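Local coordinates for protein 2-hydroxyisobutyryl-CoA synthetase (Aquincola tertiaricarbonis, PDB 6HDY) that belongs by name and family to the AMP-binding enzymes of the ANL clan, with a C-terminal AMP-binding-enzyme domain, at residues V95-L100 and F367-D372. Residues are numbered along the deposited sequence; the frame is centred on the assembly and turned at random.
Sequences VKKTDL and FGRIDD. With 8LQ ([[(2~{R},3~{S},4~{R},5~{R})-5-(6-aminopurin-9-yl)-3,4-bis(oxidanyl)oxolan-2-yl]methoxy-oxidanyl-phosphoryl] (3~{S})-3-oxidanylbutanoate), chain C.
K97 and R369 reach toward each other from opposite directions and meet only through their ends, across a backbone separation of 13.1 Å between their CA atoms. K97 stands in the first turn of helix 97-106, and R369 lies on strand 366-369, at the edge of the antiparallel sheet within this chain. The ammonium NZ of K97 lies 3.1 Å from NH2 of R369, with CE of the lysine at 3.5 Å from the same nitrogen. Both nitrogens are donors, so this is a close approach of like charges and not a hydrogen bond; the lysine comes in obliquely to the guanidinium plane. Neither chain is fully extended. R369 leaves the backbone with CG anti to N (chi1 -162°), then bends at chi2 and chi3, which carries its guanidinium over to the ribose of 8LQ. O3' of 8LQ sits over one face of the R369 guanidinium, 2.8 Å from R369 NH2, and O2' of 8LQ lies 4.0 Å above the plane over its centre. The two cations share an acceptor, the carbonyl O of S342 on neighbouring strand 340-347, through weak hydrogen bonds from K97 NZ and R369 NH2, which would ease their closeness. D344 of that strand forms a long, weak ion pair with R369 NE and is also hydrogen-bonded to 8LQ through its other carboxylate oxygen. K96 is at the N-cap of the helix, and its backbone N bonds to D99 OD2 at 3.0 Å, met from above the carboxylate plane. The two segments bury just 71 Å² against each other, all of it on this pair. The chemistry implies a polar meeting point at the nucleotide pocket, where carbonyl oxygen and carboxylate would offset the two positive charges and the arginine remains turned to the ribose hydroxyls.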
loop_
_atom_site.group_PDB
_atom_site.type_symbol
_atom_site.label_atom_id
_atom_site.label_comp_id
_atom_site.label_asym_id
_atom_site.label_seq_id
_atom_site.Cartn_x
_atom_site.Cartn_y
_atom_site.Cartn_z
ATOM N N VAL A 95 26.447 9.848 -11.813
ATOM C CA VAL A 95 25.316 10.661 -11.384
ATOM C C VAL A 95 25.257 10.539 -9.862
ATOM O O VAL A 95 25.400 9.444 -9.339
ATOM C CB VAL A 95 23.992 10.181 -12.019
ATOM C CG1 VAL A 95 22.795 10.963 -11.449
ATOM C CG2 VAL A 95 24.052 10.280 -13.545
ATOM N N LYS A 96 25.081 11.659 -9.170
ATOM C CA LYS A 96 24.902 11.714 -7.719
ATOM C C LYS A 96 23.412 11.985 -7.424
ATOM O O LYS A 96 22.723 12.589 -8.249
ATOM C CB LYS A 96 25.780 12.822 -7.112
ATOM C CG LYS A 96 27.276 12.503 -7.095
ATOM C CD LYS A 96 28.095 13.719 -6.682
ATOM C CE LYS A 96 29.562 13.415 -6.482
ATOM N NZ LYS A 96 30.357 14.652 -6.231
ATOM N N LYS A 97 22.916 11.549 -6.252
ATOM C CA LYS A 97 21.527 11.803 -5.825
ATOM C C LYS A 97 21.253 13.331 -5.724
ATOM O O LYS A 97 20.166 13.790 -6.083
ATOM C CB LYS A 97 21.222 11.084 -4.508
ATOM C CG LYS A 97 20.499 9.746 -4.693
ATOM C CD LYS A 97 21.387 8.549 -4.397
ATOM C CE LYS A 97 21.381 8.155 -2.947
ATOM N NZ LYS A 97 22.751 7.793 -2.484
ATOM N N THR A 98 22.277 14.117 -5.340
ATOM C CA THR A 98 22.196 15.579 -5.287
ATOM C C THR A 98 21.952 16.164 -6.701
ATOM O O THR A 98 21.278 17.193 -6.810
ATOM C CB THR A 98 23.467 16.187 -4.660
ATOM O OG1 THR A 98 24.585 15.900 -5.496
ATOM C CG2 THR A 98 23.741 15.672 -3.254
ATOM N N ASP A 99 22.477 15.494 -7.779
ATOM C CA ASP A 99 22.284 15.948 -9.164
ATOM C C ASP A 99 20.836 15.768 -9.592
ATOM O O ASP A 99 20.294 16.622 -10.269
ATOM C CB ASP A 99 23.241 15.220 -10.143
ATOM C CG ASP A 99 24.722 15.399 -9.839
ATOM O OD1 ASP A 99 25.107 16.503 -9.380
ATOM O OD2 ASP A 99 25.499 14.461 -10.103
ATOM N N LEU A 100 20.199 14.671 -9.156
ATOM C CA LEU A 100 18.798 14.365 -9.445
ATOM C C LEU A 100 17.857 15.400 -8.804
ATOM O O LEU A 100 16.909 15.860 -9.447
ATOM C CB LEU A 100 18.484 12.954 -8.914
ATOM C CG LEU A 100 18.637 11.764 -9.865
ATOM C CD1 LEU A 100 19.441 12.093 -11.129
ATOM C CD2 LEU A 100 19.127 10.552 -9.131
ATOM N N PHE A 367 27.575 -3.814 2.819
ATOM C CA PHE A 367 27.951 -3.495 4.194
ATOM C C PHE A 367 27.197 -2.312 4.796
ATOM O O PHE A 367 26.940 -2.284 5.998
ATOM C CB PHE A 367 29.472 -3.284 4.291
ATOM C CG PHE A 367 30.311 -4.362 3.629
ATOM C CD1 PHE A 367 30.131 -5.705 3.952
ATOM C CD2 PHE A 367 31.300 -4.031 2.715
ATOM C CE1 PHE A 367 30.917 -6.695 3.355
ATOM C CE2 PHE A 367 32.084 -5.024 2.118
ATOM C CZ PHE A 367 31.885 -6.349 2.439
ATOM N N GLY A 368 26.868 -1.342 3.961
ATOM C CA GLY A 368 26.176 -0.131 4.382
ATOM C C GLY A 368 26.541 1.053 3.522
ATOM O O GLY A 368 27.281 0.906 2.551
ATOM N N ARG A 369 26.006 2.226 3.875
ATOM C CA ARG A 369 26.241 3.511 3.209
ATOM C C ARG A 369 27.560 4.057 3.744
ATOM O O ARG A 369 27.759 4.083 4.963
ATOM C CB ARG A 369 25.075 4.473 3.521
ATOM C CG ARG A 369 24.953 5.655 2.578
ATOM C CD ARG A 369 23.503 5.994 2.289
ATOM N NE ARG A 369 23.145 5.701 0.897
ATOM C CZ ARG A 369 21.896 5.624 0.446
ATOM N NH1 ARG A 369 20.871 5.807 1.274
ATOM N NH2 ARG A 369 21.659 5.349 -0.833
ATOM N N ILE A 370 28.483 4.453 2.850
ATOM C CA ILE A 370 29.785 4.992 3.246
ATOM C C ILE A 370 29.632 6.145 4.267
ATOM O O ILE A 370 30.431 6.227 5.199
ATOM C CB ILE A 370 30.657 5.362 2.018
ATOM C CG1 ILE A 370 31.030 4.096 1.213
ATOM C CG2 ILE A 370 31.933 6.156 2.429
ATOM C CD1 ILE A 370 31.563 4.355 -0.168
ATOM N N ASP A 371 28.564 6.969 4.140
ATOM C CA ASP A 371 28.295 8.104 5.035
ATOM C C ASP A 371 27.856 7.689 6.446
ATOM O O ASP A 371 27.988 8.472 7.394
ATOM C CB ASP A 371 27.295 9.092 4.402
ATOM C CG ASP A 371 27.976 10.117 3.527
ATOM O OD1 ASP A 371 28.823 10.875 4.050
ATOM O OD2 ASP A 371 27.674 10.158 2.317
ATOM N N ASP A 372 27.347 6.468 6.586
ATOM C CA ASP A 372 26.907 5.948 7.876
ATOM C C ASP A 372 28.083 5.551 8.774
ATOM O O ASP A 372 27.933 5.515 10.006
ATOM C CB ASP A 372 25.926 4.782 7.694
ATOM C CG ASP A 372 24.563 5.215 7.186
ATOM O OD1 ASP A 372 24.304 6.450 7.136
ATOM O OD2 ASP A 372 23.748 4.322 6.838
HETATM N N9 8LQ C . 20.056 -1.121 0.919
HETATM C C8 8LQ C . 19.017 -1.510 0.163
HETATM N N7 8LQ C . 19.056 -2.831 0.031
HETATM C C5 8LQ C . 20.142 -3.273 0.688
HETATM C C6 8LQ C . 20.641 -4.505 0.932
HETATM N N6 8LQ C . 20.026 -5.550 0.401
HETATM N N1 8LQ C . 21.758 -4.687 1.663
HETATM C C2 8LQ C . 22.417 -3.594 2.230
HETATM N N3 8LQ C . 21.847 -2.346 2.029
HETATM C C4 8LQ C . 20.753 -2.207 1.244
HETATM C CAA 8LQ C . 13.668 -0.130 -2.968
HETATM C CAZ 8LQ C . 14.595 -1.213 -2.356
HETATM O OAE 8LQ C . 14.025 -1.704 -1.146
HETATM C CAL 8LQ C . 16.007 -0.676 -2.049
HETATM C CAS 8LQ C . 15.935 0.554 -1.136
HETATM O OAC 8LQ C . 15.745 0.413 0.069
HETATM O OAQ 8LQ C . 16.012 1.774 -1.781
HETATM P PBC 8LQ C . 16.249 3.154 -1.008
HETATM O OAH 8LQ C . 14.956 3.332 -0.104
HETATM O OAD 8LQ C . 16.478 4.298 -1.909
HETATM O "O5'" 8LQ C . 17.536 2.893 -0.130
HETATM C "C5'" 8LQ C . 18.692 2.415 -0.816
HETATM C "C4'" 8LQ C . 19.806 2.188 0.174
HETATM O "O4'" 8LQ C . 19.380 1.211 1.161
HETATM C "C3'" 8LQ C . 20.911 1.554 -0.557
HETATM O "O3'" 8LQ C . 21.752 2.567 -1.179
HETATM C "C2'" 8LQ C . 21.621 0.813 0.578
HETATM O "O2'" 8LQ C . 22.385 1.746 1.442
HETATM C "C1'" 8LQ C . 20.442 0.264 1.347
#